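Side-chain contacts in signal recognition 54 kDa protein (Pyrococcus furiosus, PDB 3DM5), which belongs to the SRP54 family of signal recognition particle proteins, combining a helical bundle, a P-loop NTPase-type domain and a signal peptide binding domain: residues 106-111 with 198-203; 233-238 with 242-247; 260-263 with 268-271. One frame throughout, in Å; residues are numbered along the deposited sequence.

Interaction 1 of 3, residues 106-111 with 198-203; sequences VGIQGS and KALIEE. With GDP (guanosine-5'-diphosphate), chain J; SO4 (sulfate ion), chain G.
L200 carries its CG anti to the backbone N (chi1 -169°), which sends its branched end from helix 198-211 toward the loop after strand 101-106. On I108, CG1 takes the place between the backbone N and the carbonyl carbon, while CG2 lies beside the N and faces the helix. The two side chains lie roughly perpendicular where they meet, and their methyls, I108 CG2 and L200 CD1, approach to 4.1 Å. L200 CD1 also comes within 4.3 Å of the G107 carbonyl O, a looser approach to the backbone.

Behind this apolar touch, I108 to S111 forms a type II turn. S111 OG donates to I108 O over 2.8 Å in the carbonyl plane, backed by a weak bond from S111 N. The turn lies in a loop consistent with a P-loop (Walker A), and it presents G110 N to GDP O2B at 3.1 Å in a nearly straight bond (175°). On the helix, K198 N binds O2 of a sulfate ion, probably from the crystallisation liquor. Across the two segments there is no hydrogen bond: the side-chain contact is apolar, whereas the G110 amide of the same loop is bonded to the diphosphate.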
ATOM      1  N   VAL A 106      33.031 -17.110   0.714  1.00 35.96           N
ATOM      2  CA  VAL A 106      33.516 -15.734   0.716  1.00 42.50           C
ATOM      3  C   VAL A 106      32.320 -14.784   0.693  1.00 42.99           C
ATOM      4  O   VAL A 106      31.226 -15.170   0.281  1.00 44.06           O
ATOM      5  CB  VAL A 106      34.515 -15.477  -0.478  1.00 37.03           C
ATOM      6  CG1 VAL A 106      35.729 -16.326  -0.300  1.00 40.18           C
ATOM      7  CG2 VAL A 106      33.893 -15.838  -1.773  1.00 37.10           C
ATOM      8  N   GLY A 107      32.519 -13.557   1.166  1.00 48.94           N
ATOM      9  CA  GLY A 107      31.440 -12.583   1.247  1.00 39.55           C
ATOM     10  C   GLY A 107      31.756 -11.392   2.130  1.00 44.69           C
ATOM     11  O   GLY A 107      32.562 -11.475   3.052  1.00 48.13           O
ATOM     12  N   ILE A 108      31.097 -10.274   1.871  1.00 44.52           N
ATOM     13  CA  ILE A 108      31.375  -9.079   2.654  1.00 47.64           C
ATOM     14  C   ILE A 108      30.526  -9.041   3.918  1.00 49.03           C
ATOM     15  O   ILE A 108      29.584  -9.826   4.052  1.00 47.12           O
ATOM     16  CB  ILE A 108      31.203  -7.801   1.815  1.00 51.99           C
ATOM     17  CG1 ILE A 108      29.762  -7.322   1.807  1.00 47.57           C
ATOM     18  CG2 ILE A 108      31.623  -8.047   0.393  1.00 49.85           C
ATOM     19  CD1 ILE A 108      29.487  -6.507   0.577  1.00 62.71           C
ATOM     20  N   GLN A 109      30.891  -8.166   4.858  1.00 47.89           N
ATOM     21  CA  GLN A 109      30.143  -8.022   6.109  1.00 52.60           C
ATOM     22  C   GLN A 109      28.661  -7.763   5.828  1.00 51.71           C
ATOM     23  O   GLN A 109      28.311  -6.956   4.963  1.00 47.58           O
ATOM     24  CB  GLN A 109      30.722  -6.903   6.992  1.00 59.38           C
ATOM     25  N   GLY A 110      27.792  -8.469   6.545  1.00 44.49           N
ATOM     26  CA  GLY A 110      26.355  -8.336   6.338  1.00 54.33           C
ATOM     27  C   GLY A 110      25.806  -8.936   5.047  1.00 52.55           C
ATOM     28  O   GLY A 110      24.744  -8.553   4.561  1.00 56.87           O
ATOM     29  N   SER A 111      26.531  -9.882   4.477  1.00 38.41           N
ATOM     30  CA  SER A 111      26.001 -10.609   3.346  1.00 42.97           C
ATOM     31  C   SER A 111      25.174 -11.744   3.885  1.00 38.49           C
ATOM     32  O   SER A 111      24.387 -12.330   3.164  1.00 44.21           O
ATOM     33  CB  SER A 111      27.126 -11.174   2.487  1.00 43.46           C
ATOM     34  OG  SER A 111      28.011 -11.981   3.251  1.00 42.29           O
ATOM     35  N   LYS A 198      39.318  -5.050  -4.516  1.00 64.75           N
ATOM     36  CA  LYS A 198      40.421  -5.870  -4.992  1.00 70.72           C
ATOM     37  C   LYS A 198      41.059  -6.675  -3.855  1.00 69.77           C
ATOM     38  O   LYS A 198      41.422  -7.833  -4.045  1.00 68.17           O
ATOM     39  CB  LYS A 198      41.465  -5.027  -5.725  1.00 75.78           C
ATOM     40  CG  LYS A 198      40.969  -4.457  -7.043  1.00 77.03           C
ATOM     41  CD  LYS A 198      42.073  -3.705  -7.761  1.00 99.09           C
ATOM     42  CE  LYS A 198      42.741  -2.675  -6.852  1.00102.77           C
ATOM     43  NZ  LYS A 198      43.528  -1.661  -7.622  1.00116.33           N
ATOM     44  N   ALA A 199      41.180  -6.078  -2.670  1.00 62.69           N
ATOM     45  CA  ALA A 199      41.724  -6.815  -1.529  1.00 62.61           C
ATOM     46  C   ALA A 199      40.999  -8.133  -1.340  1.00 65.14           C
ATOM     47  O   ALA A 199      41.629  -9.179  -1.220  1.00 63.94           O
ATOM     48  CB  ALA A 199      41.653  -6.005  -0.251  1.00 50.72           C
ATOM     49  N   LEU A 200      39.674  -8.074  -1.309  1.00 58.05           N
ATOM     50  CA  LEU A 200      38.863  -9.256  -1.041  1.00 57.82           C
ATOM     51  C   LEU A 200      39.034 -10.364  -2.082  1.00 49.86           C
ATOM     52  O   LEU A 200      39.135 -11.535  -1.724  1.00 49.24           O
ATOM     53  CB  LEU A 200      37.375  -8.889  -0.864  1.00 55.13           C
ATOM     54  CG  LEU A 200      36.453  -9.987  -0.323  1.00 47.81           C
ATOM     55  CD1 LEU A 200      35.499  -9.399   0.686  1.00 64.25           C
ATOM     56  CD2 LEU A 200      35.687 -10.681  -1.429  1.00 46.64           C
ATOM     57  N   ILE A 201      39.054 -10.005  -3.361  1.00 55.06           N
ATOM     58  CA  ILE A 201      39.154 -11.018  -4.401  1.00 61.96           C
ATOM     59  C   ILE A 201      40.553 -11.602  -4.383  1.00 57.44           C
ATOM     60  O   ILE A 201      40.716 -12.806  -4.548  1.00 50.24           O
ATOM     61  CB  ILE A 201      38.780 -10.487  -5.805  1.00 58.03           C
ATOM     62  CG1 ILE A 201      39.309  -9.073  -5.990  1.00 76.08           C
ATOM     63  CG2 ILE A 201      37.254 -10.482  -6.012  1.00 43.84           C
ATOM     64  CD1 ILE A 201      38.408  -8.202  -6.887  1.00 92.24           C
ATOM     65  N   GLU A 202      41.549 -10.755  -4.127  1.00 54.22           N
ATOM     66  CA  GLU A 202      42.938 -11.202  -4.019  1.00 57.56           C
ATOM     67  C   GLU A 202      43.116 -12.184  -2.851  1.00 60.17           C
ATOM     68  O   GLU A 202      43.732 -13.242  -2.995  1.00 58.57           O
ATOM     69  CB  GLU A 202      43.881 -10.000  -3.877  1.00 58.55           C
ATOM     70  CG  GLU A 202      45.355 -10.312  -4.095  1.00 74.66           C
ATOM     71  CD  GLU A 202      45.650 -10.877  -5.491  1.00 91.68           C
ATOM     72  OE1 GLU A 202      44.930 -10.531  -6.460  1.00 83.96           O
ATOM     73  OE2 GLU A 202      46.613 -11.669  -5.617  1.00 79.51           O
ATOM     74  N   GLU A 203      42.547 -11.849  -1.703  1.00 51.37           N
ATOM     75  CA  GLU A 203      42.593 -12.738  -0.558  1.00 43.54           C
ATOM     76  C   GLU A 203      41.885 -14.062  -0.828  1.00 51.65           C
ATOM     77  O   GLU A 203      42.249 -15.089  -0.250  1.00 52.14           O
ATOM     78  CB  GLU A 203      42.016 -12.070   0.695  1.00 45.83           C
TER
HETATM   79  PB  GDP J 501      27.873 -11.715   8.205  1.00 37.55           P
HETATM   80  O1B GDP J 501      27.189 -11.401   6.919  1.00 37.31           O
HETATM   81  O2B GDP J 501      28.733 -10.536   8.588  1.00 42.79           O
HETATM   82  O3B GDP J 501      28.698 -12.968   8.046  1.00 43.28           O
HETATM   83  O3A GDP J 501      26.829 -11.810   9.432  1.00 51.18           O
HETATM   84  PA  GDP J 501      25.513 -12.724   9.537  1.00 42.99           P
HETATM   85  O1A GDP J 501      25.001 -12.763  10.947  1.00 49.29           O
HETATM   86  O2A GDP J 501      25.738 -14.120   9.031  1.00 45.54           O
HETATM   87  O5' GDP J 501      24.462 -11.891   8.651  1.00 45.02           O
HETATM   88  C5' GDP J 501      24.102 -10.602   9.134  1.00 39.78           C
HETATM   89  C4' GDP J 501      22.588 -10.494   9.335  1.00 46.24           C
HETATM   90  O4' GDP J 501      21.816 -10.973   8.209  1.00 50.38           O
HETATM   91  C3' GDP J 501      22.138 -11.288  10.549  1.00 43.99           C
HETATM   92  O3' GDP J 501      21.233 -10.427  11.248  1.00 40.52           O
HETATM   93  C2' GDP J 501      21.434 -12.497   9.962  1.00 42.32           C
HETATM   94  O2' GDP J 501      20.349 -12.932  10.750  1.00 46.26           O
HETATM   95  C1' GDP J 501      20.865 -11.944   8.679  1.00 43.73           C
HETATM   96  N9  GDP J 501      20.632 -12.955   7.636  1.00 45.92           N
HETATM   97  C8  GDP J 501      21.510 -13.789   7.054  1.00 45.78           C
HETATM   98  N7  GDP J 501      20.895 -14.537   6.097  1.00 43.70           N
HETATM   99  C5  GDP J 501      19.603 -14.157   6.057  1.00 48.62           C
HETATM  100  C6  GDP J 501      18.377 -14.515   5.296  1.00 44.96           C
HETATM  101  O6  GDP J 501      18.381 -15.382   4.390  1.00 41.26           O
HETATM  102  N1  GDP J 501      17.245 -13.871   5.607  1.00 48.09           N
HETATM  103  C2  GDP J 501      17.186 -12.920   6.556  1.00 45.85           C
HETATM  104  N2  GDP J 501      16.004 -12.316   6.801  1.00 45.68           N
HETATM  105  N3  GDP J 501      18.254 -12.536   7.280  1.00 48.64           N
HETATM  106  C4  GDP J 501      19.451 -13.114   7.076  1.00 49.39           C
HETATM  107  S   SO4 G 448      39.368  -1.176  -5.494  1.00105.06           S
HETATM  108  O1  SO4 G 448      40.061  -1.390  -4.219  1.00 89.75           O
HETATM  109  O2  SO4 G 448      38.506  -2.316  -5.817  1.00 87.20           O
HETATM  110  O3  SO4 G 448      38.562   0.037  -5.394  1.00101.54           O
HETATM  111  O4  SO4 G 448      40.350  -1.012  -6.563  1.00112.03           O

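Interaction 2 of 3, residues 233-238 with 242-247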
ATOM      1  N   LEU A 233      30.010 -10.901 -11.135  1.00 45.74           N
ATOM      2  CA  LEU A 233      30.861 -10.904 -12.308  1.00 47.80           C
ATOM      3  C   LEU A 233      32.339 -10.864 -11.932  1.00 51.83           C
ATOM      4  O   LEU A 233      33.133 -11.639 -12.477  1.00 45.72           O
ATOM      5  CB  LEU A 233      30.526  -9.723 -13.214  1.00 45.61           C
ATOM      6  CG  LEU A 233      30.456 -10.039 -14.712  1.00 53.08           C
ATOM      7  CD1 LEU A 233      30.866  -8.847 -15.540  1.00 46.23           C
ATOM      8  CD2 LEU A 233      31.311 -11.225 -15.064  1.00 41.45           C
ATOM      9  N   ALA A 234      32.713  -9.951 -11.031  1.00 41.69           N
ATOM     10  CA  ALA A 234      34.118  -9.844 -10.629  1.00 44.33           C
ATOM     11  C   ALA A 234      34.581 -11.166 -10.028  1.00 50.17           C
ATOM     12  O   ALA A 234      35.631 -11.687 -10.383  1.00 59.34           O
ATOM     13  CB  ALA A 234      34.353  -8.689  -9.664  1.00 35.86           C
ATOM     14  N   PHE A 235      33.778 -11.705  -9.120  1.00 45.28           N
ATOM     15  CA  PHE A 235      34.034 -13.004  -8.527  1.00 43.38           C
ATOM     16  C   PHE A 235      34.190 -14.112  -9.580  1.00 45.74           C
ATOM     17  O   PHE A 235      35.195 -14.817  -9.600  1.00 45.24           O
ATOM     18  CB  PHE A 235      32.891 -13.334  -7.560  1.00 37.61           C
ATOM     19  CG  PHE A 235      32.948 -14.722  -6.982  1.00 31.13           C
ATOM     20  CD1 PHE A 235      33.780 -15.012  -5.912  1.00 31.18           C
ATOM     21  CD2 PHE A 235      32.139 -15.726  -7.492  1.00 26.62           C
ATOM     22  CE1 PHE A 235      33.817 -16.287  -5.371  1.00 32.59           C
ATOM     23  CE2 PHE A 235      32.166 -16.992  -6.967  1.00 35.11           C
ATOM     24  CZ  PHE A 235      33.005 -17.283  -5.908  1.00 33.57           C
ATOM     25  N   LYS A 236      33.189 -14.263 -10.445  1.00 40.11           N
ATOM     26  CA  LYS A 236      33.185 -15.322 -11.449  1.00 44.62           C
ATOM     27  C   LYS A 236      34.419 -15.277 -12.347  1.00 52.99           C
ATOM     28  O   LYS A 236      34.763 -16.265 -13.002  1.00 53.04           O
ATOM     29  CB  LYS A 236      31.932 -15.223 -12.321  1.00 44.53           C
ATOM     30  CG  LYS A 236      31.794 -16.353 -13.322  1.00 48.64           C
ATOM     31  CD  LYS A 236      30.817 -16.017 -14.456  1.00 45.76           C
ATOM     32  CE  LYS A 236      30.953 -17.052 -15.570  1.00 53.37           C
ATOM     33  NZ  LYS A 236      29.892 -16.978 -16.607  1.00 72.45           N
ATOM     34  N   GLU A 237      35.070 -14.120 -12.381  1.00 49.44           N
ATOM     35  CA  GLU A 237      36.256 -13.922 -13.198  1.00 44.68           C
ATOM     36  C   GLU A 237      37.547 -14.223 -12.421  1.00 48.79           C
ATOM     37  O   GLU A 237      38.583 -14.449 -13.019  1.00 55.31           O
ATOM     38  CB  GLU A 237      36.283 -12.496 -13.745  1.00 40.09           C
ATOM     39  CG  GLU A 237      35.367 -12.271 -14.989  1.00 45.47           C
ATOM     40  CD  GLU A 237      35.146 -10.775 -15.311  1.00 60.88           C
ATOM     41  OE1 GLU A 237      35.509  -9.899 -14.478  1.00 52.06           O
ATOM     42  OE2 GLU A 237      34.599 -10.477 -16.397  1.00 61.04           O
ATOM     43  N   ALA A 238      37.473 -14.236 -11.097  1.00 43.15           N
ATOM     44  CA  ALA A 238      38.623 -14.533 -10.241  1.00 47.47           C
ATOM     45  C   ALA A 238      38.714 -15.995  -9.822  1.00 39.03           C
ATOM     46  O   ALA A 238      39.533 -16.348  -8.989  1.00 50.46           O
ATOM     47  CB  ALA A 238      38.609 -13.630  -8.985  1.00 37.67           C
ATOM     48  N   GLY A 242      33.636 -21.108  -9.240  1.00 36.17           N
ATOM     49  CA  GLY A 242      32.792 -20.284  -8.395  1.00 43.47           C
ATOM     50  C   GLY A 242      31.310 -20.573  -8.532  1.00 44.58           C
ATOM     51  O   GLY A 242      30.826 -20.890  -9.614  1.00 54.42           O
ATOM     52  N   SER A 243      30.592 -20.485  -7.418  1.00 45.84           N
ATOM     53  CA  SER A 243      29.124 -20.465  -7.429  1.00 42.18           C
ATOM     54  C   SER A 243      28.617 -19.437  -6.438  1.00 41.53           C
ATOM     55  O   SER A 243      29.400 -18.799  -5.731  1.00 41.18           O
ATOM     56  CB  SER A 243      28.543 -21.830  -7.065  1.00 43.61           C
ATOM     57  OG  SER A 243      28.874 -22.177  -5.727  1.00 51.91           O
ATOM     58  N   ILE A 244      27.302 -19.301  -6.349  1.00 44.77           N
ATOM     59  CA  ILE A 244      26.718 -18.201  -5.589  1.00 41.12           C
ATOM     60  C   ILE A 244      25.590 -18.690  -4.705  1.00 40.85           C
ATOM     61  O   ILE A 244      24.777 -19.524  -5.123  1.00 42.18           O
ATOM     62  CB  ILE A 244      26.121 -17.139  -6.570  1.00 47.26           C
ATOM     63  CG1 ILE A 244      27.099 -16.824  -7.705  1.00 31.14           C
ATOM     64  CG2 ILE A 244      25.679 -15.874  -5.834  1.00 38.24           C
ATOM     65  CD1 ILE A 244      28.187 -15.905  -7.291  1.00 30.64           C
ATOM     66  N   ILE A 245      25.545 -18.183  -3.480  1.00 37.92           N
ATOM     67  CA  ILE A 245      24.339 -18.269  -2.689  1.00 38.20           C
ATOM     68  C   ILE A 245      23.818 -16.856  -2.485  1.00 43.24           C
ATOM     69  O   ILE A 245      24.571 -15.948  -2.131  1.00 38.56           O
ATOM     70  CB  ILE A 245      24.565 -18.934  -1.333  1.00 39.31           C
ATOM     71  CG1 ILE A 245      24.844 -20.425  -1.537  1.00 34.90           C
ATOM     72  CG2 ILE A 245      23.331 -18.736  -0.429  1.00 34.84           C
ATOM     73  CD1 ILE A 245      25.431 -21.120  -0.305  1.00 37.03           C
ATOM     74  N   VAL A 246      22.535 -16.670  -2.745  1.00 37.21           N
ATOM     75  CA  VAL A 246      21.902 -15.371  -2.584  1.00 42.85           C
ATOM     76  C   VAL A 246      21.046 -15.386  -1.329  1.00 36.62           C
ATOM     77  O   VAL A 246      20.159 -16.241  -1.190  1.00 38.49           O
ATOM     78  CB  VAL A 246      21.046 -15.039  -3.809  1.00 44.22           C
ATOM     79  CG1 VAL A 246      20.356 -13.712  -3.622  1.00 33.94           C
ATOM     80  CG2 VAL A 246      21.931 -15.022  -5.040  1.00 35.47           C
ATOM     81  N   THR A 247      21.319 -14.475  -0.397  1.00 33.59           N
ATOM     82  CA  THR A 247      20.621 -14.506   0.891  1.00 36.08           C
ATOM     83  C   THR A 247      19.509 -13.460   0.973  1.00 42.84           C
ATOM     84  O   THR A 247      19.414 -12.579   0.113  1.00 35.78           O
ATOM     85  CB  THR A 247      21.561 -14.237   2.066  1.00 35.25           C
ATOM     86  OG1 THR A 247      22.204 -12.974   1.861  1.00 40.15           O
ATOM     87  CG2 THR A 247      22.585 -15.335   2.198  1.00 41.97           C
TER
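F235 sets its ring against G242, S243 and I244, joining helix 228-237 to strand 242-247 within the beta-alpha-beta unit that begins with strand 215-221. F235 CE2 does most of the touching: it lies 3.6 Å from G242 CA and 3.5 Å from S243 O. Both atoms meet the ring obliquely, while S243 N lies at its edge, in the ring plane. Along the ring, F235 CD2 reaches I244 CD1 at 4.0 Å, and the two side chains run alongside each other, pointing opposite ways.

CG of F235 is anti to the backbone N (chi1 174°), which carries the ring from the last turn of the helix to the start of the strand. G242, having no side chain, lets the ring come down to the main chain there. The short helix and strand segments run at 149° to each other, with axes 8.4 Å apart at closest approach, as expected where a helix turns back into the next parallel strand. Further out, V216 and L218 of strand 215-221 also touch the phenyl ring. S243 points its CB away from the helix, and its OG is hydrogen-bonded to OE2 of E215.

Interaction 3 of 3, residues 260-263 with 268-271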
ATOM      1  N   SER A 260      18.092 -12.300 -11.007  1.00 38.08           N
ATOM      2  CA  SER A 260      18.180 -12.050 -12.434  1.00 44.09           C
ATOM      3  C   SER A 260      19.558 -11.478 -12.782  1.00 46.01           C
ATOM      4  O   SER A 260      20.140 -11.770 -13.834  1.00 42.72           O
ATOM      5  CB  SER A 260      17.059 -11.109 -12.872  1.00 37.98           C
ATOM      6  OG  SER A 260      17.131  -9.889 -12.159  1.00 52.00           O
ATOM      7  N   ALA A 261      20.085 -10.680 -11.868  1.00 41.15           N
ATOM      8  CA  ALA A 261      21.388 -10.047 -12.056  1.00 41.76           C
ATOM      9  C   ALA A 261      22.539 -11.067 -12.062  1.00 46.53           C
ATOM     10  O   ALA A 261      23.381 -11.063 -12.952  1.00 43.33           O
ATOM     11  CB  ALA A 261      21.611  -8.999 -10.987  1.00 31.34           C
ATOM     12  N   VAL A 262      22.550 -11.929 -11.048  1.00 41.77           N
ATOM     13  CA  VAL A 262      23.516 -13.001 -10.919  1.00 34.15           C
ATOM     14  C   VAL A 262      23.383 -13.986 -12.068  1.00 41.85           C
ATOM     15  O   VAL A 262      24.382 -14.470 -12.589  1.00 45.98           O
ATOM     16  CB  VAL A 262      23.366 -13.767  -9.573  1.00 37.25           C
ATOM     17  CG1 VAL A 262      24.109 -15.088  -9.630  1.00 41.47           C
ATOM     18  CG2 VAL A 262      23.874 -12.931  -8.408  1.00 33.94           C
ATOM     19  N   ALA A 263      22.160 -14.277 -12.485  1.00 37.37           N
ATOM     20  CA  ALA A 263      21.982 -15.228 -13.567  1.00 37.46           C
ATOM     21  C   ALA A 263      22.466 -14.656 -14.923  1.00 46.74           C
ATOM     22  O   ALA A 263      22.828 -15.395 -15.847  1.00 44.43           O
ATOM     23  CB  ALA A 263      20.538 -15.679 -13.643  1.00 30.41           C
ATOM     24  N   PRO A 268      26.600 -19.823 -11.391  1.00 51.06           N
ATOM     25  CA  PRO A 268      25.545 -20.718 -10.927  1.00 37.50           C
ATOM     26  C   PRO A 268      25.068 -20.338  -9.533  1.00 42.08           C
ATOM     27  O   PRO A 268      25.904 -20.230  -8.622  1.00 44.90           O
ATOM     28  CB  PRO A 268      26.240 -22.082 -10.858  1.00 36.28           C
ATOM     29  CG  PRO A 268      27.684 -21.818 -11.010  1.00 39.23           C
ATOM     30  CD  PRO A 268      27.936 -20.355 -11.115  1.00 43.47           C
ATOM     31  N   ILE A 269      23.758 -20.134  -9.370  1.00 44.43           N
ATOM     32  CA  ILE A 269      23.164 -19.955  -8.056  1.00 33.26           C
ATOM     33  C   ILE A 269      22.775 -21.342  -7.577  1.00 39.50           C
ATOM     34  O   ILE A 269      21.969 -22.013  -8.236  1.00 38.52           O
ATOM     35  CB  ILE A 269      21.900 -19.097  -8.109  1.00 36.52           C
ATOM     36  CG1 ILE A 269      22.199 -17.751  -8.766  1.00 42.61           C
ATOM     37  CG2 ILE A 269      21.334 -18.895  -6.717  1.00 37.56           C
ATOM     38  CD1 ILE A 269      20.985 -17.097  -9.321  1.00 36.14           C
ATOM     39  N   LYS A 270      23.337 -21.766  -6.437  1.00 33.28           N
ATOM     40  CA  LYS A 270      23.096 -23.108  -5.906  1.00 33.17           C
ATOM     41  C   LYS A 270      22.077 -23.144  -4.752  1.00 42.58           C
ATOM     42  O   LYS A 270      21.313 -24.088  -4.622  1.00 46.00           O
ATOM     43  CB  LYS A 270      24.409 -23.735  -5.471  1.00 49.64           C
ATOM     44  CG  LYS A 270      25.519 -23.571  -6.497  1.00 46.67           C
ATOM     45  CD  LYS A 270      25.877 -24.879  -7.157  1.00 45.80           C
ATOM     46  CE  LYS A 270      27.050 -24.720  -8.137  1.00 50.65           C
ATOM     47  NZ  LYS A 270      27.812 -25.983  -8.339  1.00 42.12           N
ATOM     48  N   PHE A 271      22.059 -22.121  -3.910  1.00 43.62           N
ATOM     49  CA  PHE A 271      21.060 -22.043  -2.848  1.00 40.78           C
ATOM     50  C   PHE A 271      20.586 -20.622  -2.692  1.00 39.22           C
ATOM     51  O   PHE A 271      21.239 -19.688  -3.143  1.00 32.03           O
ATOM     52  CB  PHE A 271      21.632 -22.495  -1.497  1.00 37.71           C
ATOM     53  CG  PHE A 271      22.224 -23.875  -1.506  1.00 46.33           C
ATOM     54  CD1 PHE A 271      23.486 -24.101  -2.050  1.00 47.76           C
ATOM     55  CD2 PHE A 271      21.545 -24.936  -0.935  1.00 48.86           C
ATOM     56  CE1 PHE A 271      24.052 -25.368  -2.045  1.00 46.69           C
ATOM     57  CE2 PHE A 271      22.101 -26.201  -0.922  1.00 51.19           C
ATOM     58  CZ  PHE A 271      23.366 -26.415  -1.487  1.00 52.78           C
TER
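The last turn of helix 255-263 and the strand that follows it, 269-273, belong to a beta-alpha-beta unit that starts with strand 242-247, and V262 and I269 join the two where the chain turns from one into the other. Both residues direct their CB toward the opposite segment. V262 places CG1 anti to its backbone N (chi1 164°), and it is this branch that does the touching. V262 CG1 meets I269 CG1 at 3.4 Å and I269 CD1 at 3.7 Å, lying along the CG1-CD1 arm of the isoleucine rather than its CG2 branch.

From the strand, I269 keeps CG1 beside its own backbone N and continues nearly extended to CD1 (chi2 158°), which carries the terminal methyl up to the helix. There I269 CD1 also comes within 4.1 Å of V262 CB, and the two side chains meet at a slant. A263 is a looser neighbour, with its backbone N 4.4 Å from I269 CD1.

In the fold, this is the crossover that brings strand 269-273 alongside strand 242-247, in the parallel part of the sheet of a P-loop NTPase-type domain. Of the CA atoms of the two segments, those of A263 and P268, the residue just before the strand, are nearest, 7.1 Å apart. Only four residues connect the segments.

Both contacting side chains are buried, and no hydrogen bond spans the two segments, so van der Waals contact is what joins them. V262 also packs on I244 and on A228 and A232 of helix 228-237, while I269 touches F284 in a neighbouring loop. Further along the strand, the ring of F271 meets that of Y123 edge-to-face, and K270 NZ forms a salt bridge with OE2 of E215.

How the interactions relate
From the N terminus, interaction 1 closes the longest loop, with 86 residues between its segments, bringing the turn after strand 101-106 to helix 198-211. Interactions 2 and 3 then close short loops of three and four residues within successive beta-alpha-beta units. The three follow in series, none nested in or crossing another. Interactions 1 and 2 touch: T247 OG1 is 2.6 Å from S111 O, a probable hydrogen bond, and V106 CG2 packs on F235 CE1. Interactions 2 and 3 meet on neighbouring strands of the sheet, 242-247 and 269-273, where I244 N probably bonds to P268 O at 2.8 Å. Interactions 1 and 3 do not touch, their nearest atoms being about 10 Å apart.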